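Local coordinates for protein soluble epoxide hydrolase (Bacillus megaterium, PDB 4INZ) that is a soluble epoxide hydrolase, a protein of the alpha/beta hydrolase fold, at residues S62-T67 / V297-L302; E160-F165 / L223-E228; V28-I33 / V93-Q98. The protein carries 1 engineered substitution. All coordinates share one frame; numbering follows the deposited sequence.

Contact 1. Residues S62-T67 / V297-L302; sequences SNDFHT and VMWNFL
With chi1 at -69° in Phe65 and -85° in Trp299, CG of each residue lies anti to its own carbonyl carbon and beside its backbone N, and the two side chains slide past one another in opposite directions between turn and helix. Their closest atoms are Phe65 CE1 and Trp299 CZ3, 4.1 Å apart; the indole carbon arrives at the edge of the phenyl ring, near its plane, so the rings do not stack. Phe65 and Leu302 approach each other from opposite directions, and Leu302 CD1 lies 4.1 Å from Phe65 CE1 and equally close to CZ, so that one methyl spans two ring carbons. Asp64 crosses Trp299 at about a right angle. Asp64 CB sits in the indole plane, 3.9 Å from Trp299 CH2 at the edge, while Asp64 OD2 comes within 3.5 Å of the same Trp299 CH2. Carboxylate and indole planes stand 88° apart, and the approach is a van der Waals one, since OD2 meets only carbon of the ring. Trp299 NE1 is hydrogen-bonded to Glu60 OE2. Phe61, from helix 55-61, meets the Trp299 ring and also touches Leu302. With 159 Å² buried in all, this is a modest, largely apolar surface contact with a carboxylate at its margin. It joins the turn entering strand 66-70 to the C-terminal helix 291-303, one of the helices flanking the central sheet of the alpha/beta hydrolase fold.

Contact 2. Residues E160-F165 / L223-E228; sequences EYAKWF and LKIFTE. Engineered in segment 160-165: Ala162 (natural residue Met).
Ile225 is the first residue of the 223-228 segment to touch the helical turn 160-164: chi1 of 62° and an extended chi2 carry Ile225 CD1 to 4.5 Å from the CB of Ala162, an engineered residue in place of the natural Met. The same isoleucine supports its neighbour, since Ile225 CG1 lies 3.7 Å above the plane of the Phe226 ring, over its centre. Phe226 then makes the main contact. Its CE1 is 3.6 Å from Lys163 CA, and its CZ is 3.7 Å from Ala162 O, a carbonyl that is hydrogen-bonded to Gln166; both approaches are oblique to the ring. Lys163 adds its aliphatic chain: CG lies anti to the backbone N (chi1 178°), and a bend at chi2 helps bring CD to 3.9 Å from Phe226 CD1, so methylene groups, not the ammonium, meet the ring. Beyond it Thr227 takes the N-cap position of helix 228-231, its OG1 bonded to the backbone N of Asp230. A bound di(hydroxyethyl)ether, probably from the crystallisation liquor, lies about 4 Å from the Ala162 side chain. Helices and connecting loops, with no strand among the residues between the two segments, are the build of the helical cap inserted into the alpha/beta hydrolase fold in epoxide hydrolases, to which this contact probably belongs.

Contact 3. Residues V28-I33 / V93-Q98; sequences VNLHYI and VEDIRQ
Strand 28-33 and helical segment 93-98 come closest at Val28 and Asp95, whose CA atoms are 8.7 Å apart, a gap bridged by side chains alone. Extended phi/psi values throughout 28-33 and helical ones throughout 93-98, with Arg97 N bonded to Val93 O, define the two elements. Leu30 directs its CB at the helix. Its chi1 of -60° sets CG beside the backbone N, and a trans chi2 (-175°) extends the chain so that Leu30 CD1 lies 4.2 Å from Asp95 OD2. Val28 CG2 is 4.3 Å from Asp95 OD1, so each methyl faces a different carboxylate oxygen. Asp95, its own CB directed at the strand, is the one residue of 93-98 that comes within 4.5 Å of 28-33. Only 91 Å² is buried between the segments, all three touching residues being buried in the chain. This is helix 89-102 lying against the mixed central sheet of the alpha/beta hydrolase fold, near its antiparallel end, where strand 28-36 runs between 20-25 and 66-70. Asp95 OD2 forms a salt bridge with Arg73 and OD1 accepts from Asn26 ND2, which is consistent with a buried carboxylate here and would probably favour its ionised form. Elsewhere on the helix, Arg97 grips Glu94 side-on through NE and NH2, and Gln98 NE2 is a second donor to Glu94 OE2.

Contact 3 is the buried one, contact 2 is partly buried and contact 1 lies at the surface. Contacts 1 and 3 reach the same sheet through neighbouring strands, 66-70 and 28-36, and their nearest atoms are about 4 Å apart without touching. Contact 2 involves no strand; its centre is 36 Å from that of contact 1, on the opposite side of the chain's centre. Chemistry follows place: in contact 1 an indole carbon meets a phenyl edge beside a leucine methyl, with a carboxylate at the margin, in contact 2 a phenyl ring packs on backbone and lysine methylenes, and in contact 3 aliphatic methyls face a carboxylate whose charge is paired outside the two segments.

Contact 1. Residues S62-T67 / V297-L302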
loop_
_atom_site.group_PDB
_atom_site.type_symbol
_atom_site.label_atom_id
_atom_site.label_comp_id
_atom_site.label_asym_id
_atom_site.label_seq_id
_atom_site.Cartn_x
_atom_site.Cartn_y
_atom_site.Cartn_z
ATOM N N SER A 62 8.851 -13.370 -10.744
ATOM C CA SER A 62 9.545 -12.831 -11.919
ATOM C C SER A 62 9.891 -13.864 -13.000
ATOM O O SER A 62 10.335 -13.497 -14.090
ATOM C CB SER A 62 10.799 -12.056 -11.501
ATOM O OG SER A 62 11.685 -12.874 -10.759
ATOM N N ASN A 63 9.690 -15.145 -12.718
ATOM C CA ASN A 63 9.903 -16.164 -13.741
ATOM C C ASN A 63 8.675 -16.335 -14.624
ATOM O O ASN A 63 8.753 -16.936 -15.696
ATOM C CB ASN A 63 10.285 -17.509 -13.115
ATOM C CG ASN A 63 11.527 -17.419 -12.254
ATOM O OD1 ASN A 63 11.491 -17.735 -11.064
ATOM N ND2 ASN A 63 12.634 -16.984 -12.848
ATOM N N ASP A 64 7.543 -15.802 -14.175
ATOM C CA ASP A 64 6.287 -15.969 -14.898
ATOM C C ASP A 64 5.595 -14.648 -15.218
ATOM O O ASP A 64 4.685 -14.603 -16.053
ATOM C CB ASP A 64 5.344 -16.881 -14.107
ATOM C CG ASP A 64 5.860 -18.304 -14.011
ATOM O OD1 ASP A 64 5.657 -19.063 -14.976
ATOM O OD2 ASP A 64 6.474 -18.663 -12.981
ATOM N N PHE A 65 6.034 -13.581 -14.560
ATOM C CA PHE A 65 5.430 -12.261 -14.717
ATOM C C PHE A 65 6.515 -11.194 -14.852
ATOM O O PHE A 65 7.653 -11.395 -14.432
ATOM C CB PHE A 65 4.595 -11.905 -13.483
ATOM C CG PHE A 65 3.341 -12.727 -13.318
ATOM C CD1 PHE A 65 3.349 -13.894 -12.564
ATOM C CD2 PHE A 65 2.145 -12.309 -13.889
ATOM C CE1 PHE A 65 2.185 -14.646 -12.405
ATOM C CE2 PHE A 65 0.976 -13.052 -13.734
ATOM C CZ PHE A 65 0.992 -14.218 -12.991
ATOM N N HIS A 66 6.151 -10.053 -15.429
ATOM C CA HIS A 66 6.983 -8.865 -15.349
ATOM C C HIS A 66 6.633 -8.181 -14.036
ATOM O O HIS A 66 5.621 -7.481 -13.941
ATOM C CB HIS A 66 6.709 -7.920 -16.526
ATOM C CG HIS A 66 7.575 -6.698 -16.535
ATOM N ND1 HIS A 66 7.326 -5.615 -17.353
ATOM C CD2 HIS A 66 8.687 -6.384 -15.826
ATOM C CE1 HIS A 66 8.248 -4.691 -17.151
ATOM N NE2 HIS A 66 9.087 -5.132 -16.229
ATOM N N THR A 67 7.461 -8.400 -13.020
ATOM C CA THR A 67 7.193 -7.854 -11.693
ATOM C C THR A 67 7.786 -6.459 -11.569
ATOM O O THR A 67 8.991 -6.277 -11.711
ATOM C CB THR A 67 7.781 -8.750 -10.585
ATOM O OG1 THR A 67 9.182 -8.929 -10.814
ATOM C CG2 THR A 67 7.094 -10.110 -10.579
ATOM N N VAL A 297 -0.305 -18.657 -1.460
ATOM C CA VAL A 297 -1.682 -18.182 -1.584
ATOM C C VAL A 297 -1.850 -17.362 -2.866
ATOM O O VAL A 297 -2.856 -17.492 -3.575
ATOM C CB VAL A 297 -2.117 -17.352 -0.352
ATOM C CG1 VAL A 297 -3.486 -16.703 -0.593
ATOM C CG2 VAL A 297 -2.163 -18.248 0.894
ATOM N N MET A 298 -0.854 -16.534 -3.175
ATOM C CA MET A 298 -0.896 -15.762 -4.412
ATOM C C MET A 298 -0.966 -16.691 -5.615
ATOM O O MET A 298 -1.796 -16.494 -6.496
ATOM C CB MET A 298 0.299 -14.808 -4.518
ATOM C CG MET A 298 0.251 -13.685 -3.492
ATOM S SD MET A 298 1.731 -12.644 -3.510
ATOM C CE MET A 298 1.651 -11.960 -5.171
ATOM N N TRP A 299 -0.109 -17.710 -5.647
ATOM C CA TRP A 299 -0.152 -18.690 -6.734
ATOM C C TRP A 299 -1.522 -19.351 -6.814
ATOM O O TRP A 299 -2.095 -19.512 -7.898
ATOM C CB TRP A 299 0.911 -19.775 -6.548
ATOM C CG TRP A 299 2.257 -19.397 -7.083
ATOM C CD1 TRP A 299 3.436 -19.357 -6.393
ATOM C CD2 TRP A 299 2.562 -19.005 -8.424
ATOM N NE1 TRP A 299 4.457 -18.966 -7.224
ATOM C CE2 TRP A 299 3.948 -18.741 -8.476
ATOM C CE3 TRP A 299 1.800 -18.843 -9.585
ATOM C CZ2 TRP A 299 4.589 -18.329 -9.650
ATOM C CZ3 TRP A 299 2.442 -18.436 -10.754
ATOM C CH2 TRP A 299 3.820 -18.186 -10.773
ATOM N N ASN A 300 -2.041 -19.746 -5.660
ATOM C CA ASN A 300 -3.331 -20.417 -5.627
ATOM C C ASN A 300 -4.409 -19.557 -6.292
ATOM O O ASN A 300 -5.200 -20.034 -7.114
ATOM C CB ASN A 300 -3.720 -20.750 -4.191
ATOM C CG ASN A 300 -4.946 -21.622 -4.117
ATOM O OD1 ASN A 300 -4.893 -22.822 -4.421
ATOM N ND2 ASN A 300 -6.065 -21.030 -3.711
ATOM N N PHE A 301 -4.418 -18.283 -5.930
ATOM C CA PHE A 301 -5.341 -17.307 -6.493
ATOM C C PHE A 301 -5.140 -17.106 -7.996
ATOM O O PHE A 301 -6.100 -17.143 -8.777
ATOM C CB PHE A 301 -5.160 -15.971 -5.759
ATOM C CG PHE A 301 -5.899 -14.829 -6.386
ATOM C CD1 PHE A 301 -7.288 -14.819 -6.426
ATOM C CD2 PHE A 301 -5.209 -13.754 -6.916
ATOM C CE1 PHE A 301 -7.968 -13.757 -6.994
ATOM C CE2 PHE A 301 -5.888 -12.683 -7.493
ATOM C CZ PHE A 301 -7.262 -12.686 -7.528
ATOM N N LEU A 302 -3.896 -16.891 -8.403
ATOM C CA LEU A 302 -3.598 -16.611 -9.811
ATOM C C LEU A 302 -3.944 -17.798 -10.706
ATOM O O LEU A 302 -4.261 -17.632 -11.891
ATOM C CB LEU A 302 -2.122 -16.235 -9.976
ATOM C CG LEU A 302 -1.698 -14.925 -9.295
ATOM C CD1 LEU A 302 -0.199 -14.862 -9.071
ATOM C CD2 LEU A 302 -2.187 -13.712 -10.099
#

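Contact 2. Residues E160-F165 / L223-E228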
loop_
_atom_site.group_PDB
_atom_site.type_symbol
_atom_site.label_atom_id
_atom_site.label_comp_id
_atom_site.label_asym_id
_atom_site.label_seq_id
_atom_site.Cartn_x
_atom_site.Cartn_y
_atom_site.Cartn_z
ATOM N N GLU A 160 -5.814 6.430 15.512
ATOM C CA GLU A 160 -5.589 7.729 16.142
ATOM C C GLU A 160 -4.311 8.393 15.648
ATOM O O GLU A 160 -4.191 9.617 15.671
ATOM C CB GLU A 160 -5.540 7.597 17.667
ATOM C CG GLU A 160 -6.891 7.347 18.322
ATOM C CD GLU A 160 -6.784 7.166 19.827
ATOM O OE1 GLU A 160 -7.835 7.014 20.490
ATOM O OE2 GLU A 160 -5.646 7.174 20.347
ATOM N N TYR A 161 -3.356 7.583 15.201
ATOM C CA TYR A 161 -2.084 8.116 14.728
ATOM C C TYR A 161 -2.278 9.006 13.502
ATOM O O TYR A 161 -1.492 9.922 13.266
ATOM C CB TYR A 161 -1.091 6.987 14.426
ATOM C CG TYR A 161 -1.464 6.156 13.223
ATOM C CD1 TYR A 161 -2.326 5.075 13.345
ATOM C CD2 TYR A 161 -0.960 6.458 11.959
ATOM C CE1 TYR A 161 -2.679 4.316 12.245
ATOM C CE2 TYR A 161 -1.307 5.702 10.852
ATOM C CZ TYR A 161 -2.168 4.636 11.001
ATOM O OH TYR A 161 -2.516 3.882 9.906
ATOM N N ALA A 162 -3.322 8.738 12.722
ATOM C CA ALA A 162 -3.591 9.533 11.524
ATOM C C ALA A 162 -3.931 10.977 11.887
ATOM O O ALA A 162 -3.561 11.914 11.174
ATOM C CB ALA A 162 -4.704 8.910 10.705
ATOM N N LYS A 163 -4.633 11.155 13.001
ATOM C CA LYS A 163 -4.907 12.489 13.510
ATOM C C LYS A 163 -3.605 13.119 14.002
ATOM O O LYS A 163 -3.314 14.279 13.716
ATOM C CB LYS A 163 -5.951 12.429 14.628
ATOM C CG LYS A 163 -6.284 13.770 15.267
ATOM C CD LYS A 163 -6.759 14.792 14.251
ATOM C CE LYS A 163 -7.424 15.981 14.946
ATOM N NZ LYS A 163 -8.732 15.601 15.555
ATOM N N TRP A 164 -2.807 12.338 14.724
ATOM C CA TRP A 164 -1.528 12.828 15.218
ATOM C C TRP A 164 -0.613 13.239 14.065
ATOM O O TRP A 164 0.120 14.222 14.168
ATOM C CB TRP A 164 -0.855 11.774 16.100
ATOM C CG TRP A 164 0.415 12.238 16.734
ATOM C CD1 TRP A 164 0.587 13.352 17.503
ATOM C CD2 TRP A 164 1.692 11.591 16.672
ATOM N NE1 TRP A 164 1.891 13.443 17.917
ATOM C CE2 TRP A 164 2.592 12.375 17.419
ATOM C CE3 TRP A 164 2.163 10.430 16.050
ATOM C CZ2 TRP A 164 3.935 12.036 17.562
ATOM C CZ3 TRP A 164 3.500 10.093 16.197
ATOM C CH2 TRP A 164 4.368 10.894 16.949
ATOM N N PHE A 165 -0.666 12.495 12.962
ATOM C CA PHE A 165 0.172 12.810 11.798
ATOM C C PHE A 165 -0.135 14.184 11.208
ATOM O O PHE A 165 0.604 14.677 10.361
ATOM C CB PHE A 165 0.039 11.749 10.703
ATOM C CG PHE A 165 0.849 10.508 10.950
ATOM C CD1 PHE A 165 1.426 10.265 12.189
ATOM C CD2 PHE A 165 1.036 9.580 9.933
ATOM C CE1 PHE A 165 2.168 9.113 12.413
ATOM C CE2 PHE A 165 1.779 8.424 10.150
ATOM C CZ PHE A 165 2.349 8.193 11.389
ATOM N N LEU A 223 -6.304 13.368 4.088
ATOM C CA LEU A 223 -7.384 12.456 4.463
ATOM C C LEU A 223 -8.603 13.205 4.994
ATOM O O LEU A 223 -8.478 14.159 5.762
ATOM C CB LEU A 223 -6.904 11.435 5.494
ATOM C CG LEU A 223 -5.875 10.422 4.988
ATOM C CD1 LEU A 223 -5.318 9.599 6.140
ATOM C CD2 LEU A 223 -6.509 9.520 3.938
ATOM N N LYS A 224 -9.784 12.759 4.579
ATOM C CA LYS A 224 -11.031 13.371 5.019
ATOM C C LYS A 224 -11.782 12.388 5.902
ATOM O O LYS A 224 -12.784 11.802 5.493
ATOM C CB LYS A 224 -11.881 13.777 3.815
ATOM C CG LYS A 224 -11.210 14.810 2.915
ATOM C CD LYS A 224 -11.009 16.132 3.651
ATOM C CE LYS A 224 -9.582 16.656 3.507
ATOM N NZ LYS A 224 -9.200 16.962 2.095
ATOM N N ILE A 225 -11.276 12.196 7.115
ATOM C CA ILE A 225 -11.838 11.204 8.025
ATOM C C ILE A 225 -11.911 11.747 9.436
ATOM O O ILE A 225 -11.918 10.981 10.397
ATOM C CB ILE A 225 -10.989 9.911 8.047
ATOM C CG1 ILE A 225 -9.572 10.200 8.562
ATOM C CG2 ILE A 225 -10.958 9.272 6.668
ATOM C CD1 ILE A 225 -8.714 8.954 8.752
ATOM N N PHE A 226 -11.971 13.069 9.558
ATOM C CA PHE A 226 -11.879 13.702 10.870
ATOM C C PHE A 226 -13.160 14.412 11.313
ATOM O O PHE A 226 -13.553 14.302 12.474
ATOM C CB PHE A 226 -10.664 14.632 10.921
ATOM C CG PHE A 226 -9.372 13.944 10.577
ATOM C CD1 PHE A 226 -8.835 12.993 11.430
ATOM C CD2 PHE A 226 -8.708 14.228 9.396
ATOM C CE1 PHE A 226 -7.651 12.348 11.116
ATOM C CE2 PHE A 226 -7.524 13.585 9.076
ATOM C CZ PHE A 226 -6.996 12.644 9.937
ATOM N N THR A 227 -13.819 15.118 10.396
ATOM C CA THR A 227 -15.068 15.817 10.726
ATOM C C THR A 227 -16.282 14.893 10.684
ATOM O O THR A 227 -16.240 13.823 10.074
ATOM C CB THR A 227 -15.342 16.998 9.773
ATOM O OG1 THR A 227 -15.647 16.502 8.460
ATOM C CG2 THR A 227 -14.137 17.935 9.708
ATOM N N GLU A 228 -17.368 15.321 11.325
ATOM C CA GLU A 228 -18.612 14.558 11.324
ATOM C C GLU A 228 -19.076 14.283 9.903
ATOM O O GLU A 228 -19.351 13.139 9.540
ATOM C CB GLU A 228 -19.714 15.309 12.070
ATOM C CG GLU A 228 -19.527 15.395 13.569
ATOM C CD GLU A 228 -20.698 16.083 14.251
ATOM O OE1 GLU A 228 -21.827 16.025 13.710
ATOM O OE2 GLU A 228 -20.486 16.687 15.326
#

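Contact 3. Residues V28-I33 / V93-Q98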
loop_
_atom_site.group_PDB
_atom_site.type_symbol
_atom_site.label_atom_id
_atom_site.label_comp_id
_atom_site.label_asym_id
_atom_site.label_seq_id
_atom_site.Cartn_x
_atom_site.Cartn_y
_atom_site.Cartn_z
ATOM N N VAL A 28 5.928 13.913 -12.745
ATOM C CA VAL A 28 6.975 13.510 -11.812
ATOM C C VAL A 28 7.772 12.324 -12.345
ATOM O O VAL A 28 7.288 11.580 -13.201
ATOM C CB VAL A 28 6.384 13.136 -10.431
ATOM C CG1 VAL A 28 5.546 14.284 -9.886
ATOM C CG2 VAL A 28 5.550 11.864 -10.526
ATOM N N ASN A 29 8.996 12.159 -11.848
ATOM C CA ASN A 29 9.800 10.985 -12.154
ATOM C C ASN A 29 9.667 9.991 -11.015
ATOM O O ASN A 29 10.064 10.287 -9.884
ATOM C CB ASN A 29 11.279 11.354 -12.316
ATOM C CG ASN A 29 11.552 12.167 -13.565
ATOM O OD1 ASN A 29 10.929 11.963 -14.608
ATOM N ND2 ASN A 29 12.498 13.095 -13.466
ATOM N N LEU A 30 9.102 8.820 -11.303
ATOM C CA LEU A 30 8.971 7.778 -10.292
ATOM C C LEU A 30 10.001 6.680 -10.505
ATOM O O LEU A 30 10.212 6.222 -11.629
ATOM C CB LEU A 30 7.574 7.168 -10.320
ATOM C CG LEU A 30 6.400 8.108 -10.071
ATOM C CD1 LEU A 30 5.121 7.307 -10.024
ATOM C CD2 LEU A 30 6.598 8.886 -8.780
ATOM N N HIS A 31 10.637 6.267 -9.416
ATOM C CA HIS A 31 11.602 5.180 -9.435
ATOM C C HIS A 31 10.909 3.832 -9.222
ATOM O O HIS A 31 9.920 3.747 -8.498
ATOM C CB HIS A 31 12.639 5.407 -8.336
ATOM C CG HIS A 31 13.644 4.304 -8.209
ATOM N ND1 HIS A 31 13.532 3.299 -7.271
ATOM C CD2 HIS A 31 14.795 4.061 -8.883
ATOM C CE1 HIS A 31 14.563 2.480 -7.380
ATOM N NE2 HIS A 31 15.346 2.920 -8.349
ATOM N N TYR A 32 11.409 2.773 -9.854
ATOM C CA TYR A 32 10.807 1.449 -9.653
ATOM C C TYR A 32 11.825 0.330 -9.811
ATOM O O TYR A 32 12.861 0.510 -10.453
ATOM C CB TYR A 32 9.629 1.211 -10.609
ATOM C CG TYR A 32 9.995 1.185 -12.086
ATOM C CD1 TYR A 32 9.937 2.339 -12.851
ATOM C CD2 TYR A 32 10.376 0.007 -12.715
ATOM C CE1 TYR A 32 10.255 2.329 -14.192
ATOM C CE2 TYR A 32 10.698 -0.014 -14.071
ATOM C CZ TYR A 32 10.635 1.152 -14.803
ATOM O OH TYR A 32 10.957 1.159 -16.148
ATOM N N ILE A 33 11.524 -0.816 -9.204
ATOM C CA ILE A 33 12.294 -2.041 -9.388
ATOM C C ILE A 33 11.584 -2.885 -10.422
ATOM O O ILE A 33 10.361 -3.015 -10.378
ATOM C CB ILE A 33 12.312 -2.900 -8.108
ATOM C CG1 ILE A 33 12.911 -2.146 -6.934
ATOM C CG2 ILE A 33 13.079 -4.197 -8.348
ATOM C CD1 ILE A 33 12.879 -2.974 -5.662
ATOM N N VAL A 93 -3.828 8.318 -8.069
ATOM C CA VAL A 93 -4.516 7.394 -8.964
ATOM C C VAL A 93 -4.043 7.559 -10.408
ATOM O O VAL A 93 -3.876 6.577 -11.133
ATOM C CB VAL A 93 -6.060 7.553 -8.879
ATOM C CG1 VAL A 93 -6.751 6.867 -10.061
ATOM C CG2 VAL A 93 -6.586 7.001 -7.557
ATOM N N GLU A 94 -3.815 8.804 -10.823
ATOM C CA GLU A 94 -3.316 9.069 -12.170
ATOM C C GLU A 94 -1.881 8.566 -12.334
ATOM O O GLU A 94 -1.502 8.095 -13.410
ATOM C CB GLU A 94 -3.418 10.559 -12.515
ATOM C CG GLU A 94 -2.812 10.926 -13.866
ATOM C CD GLU A 94 -3.658 10.483 -15.059
ATOM O OE1 GLU A 94 -4.718 9.854 -14.861
ATOM O OE2 GLU A 94 -3.255 10.776 -16.206
ATOM N N ASP A 95 -1.084 8.658 -11.272
ATOM C CA ASP A 95 0.256 8.080 -11.301
ATOM C C ASP A 95 0.154 6.631 -11.740
ATOM O O ASP A 95 0.875 6.187 -12.631
ATOM C CB ASP A 95 0.929 8.125 -9.923
ATOM C CG ASP A 95 1.505 9.487 -9.589
ATOM O OD1 ASP A 95 1.486 10.384 -10.461
ATOM O OD2 ASP A 95 1.990 9.651 -8.447
ATOM N N ILE A 96 -0.748 5.891 -11.097
ATOM C CA ILE A 96 -0.852 4.462 -11.335
ATOM C C ILE A 96 -1.319 4.191 -12.756
ATOM O O ILE A 96 -0.805 3.297 -13.423
ATOM C CB ILE A 96 -1.790 3.776 -10.319
ATOM C CG1 ILE A 96 -1.321 4.067 -8.889
ATOM C CG2 ILE A 96 -1.842 2.269 -10.571
ATOM C CD1 ILE A 96 0.147 3.728 -8.624
ATOM N N ARG A 97 -2.279 4.978 -13.227
ATOM C CA ARG A 97 -2.770 4.810 -14.588
ATOM C C ARG A 97 -1.645 4.980 -15.606
ATOM O O ARG A 97 -1.507 4.174 -16.527
ATOM C CB ARG A 97 -3.893 5.800 -14.887
ATOM C CG ARG A 97 -4.735 5.414 -16.083
ATOM C CD ARG A 97 -5.635 6.568 -16.519
ATOM N NE ARG A 97 -4.863 7.725 -16.964
ATOM C CZ ARG A 97 -4.320 7.838 -18.172
ATOM N NH1 ARG A 97 -4.465 6.863 -19.061
ATOM N NH2 ARG A 97 -3.631 8.923 -18.493
ATOM N N GLN A 98 -0.844 6.029 -15.437
ATOM C CA GLN A 98 0.220 6.335 -16.391
ATOM C C GLN A 98 1.390 5.356 -16.286
ATOM O O GLN A 98 2.069 5.087 -17.271
ATOM C CB GLN A 98 0.713 7.780 -16.234
ATOM C CG GLN A 98 -0.314 8.848 -16.582
ATOM C CD GLN A 98 0.322 10.213 -16.818
ATOM O OE1 GLN A 98 1.513 10.313 -17.111
ATOM N NE2 GLN A 98 -0.470 11.269 -16.680
#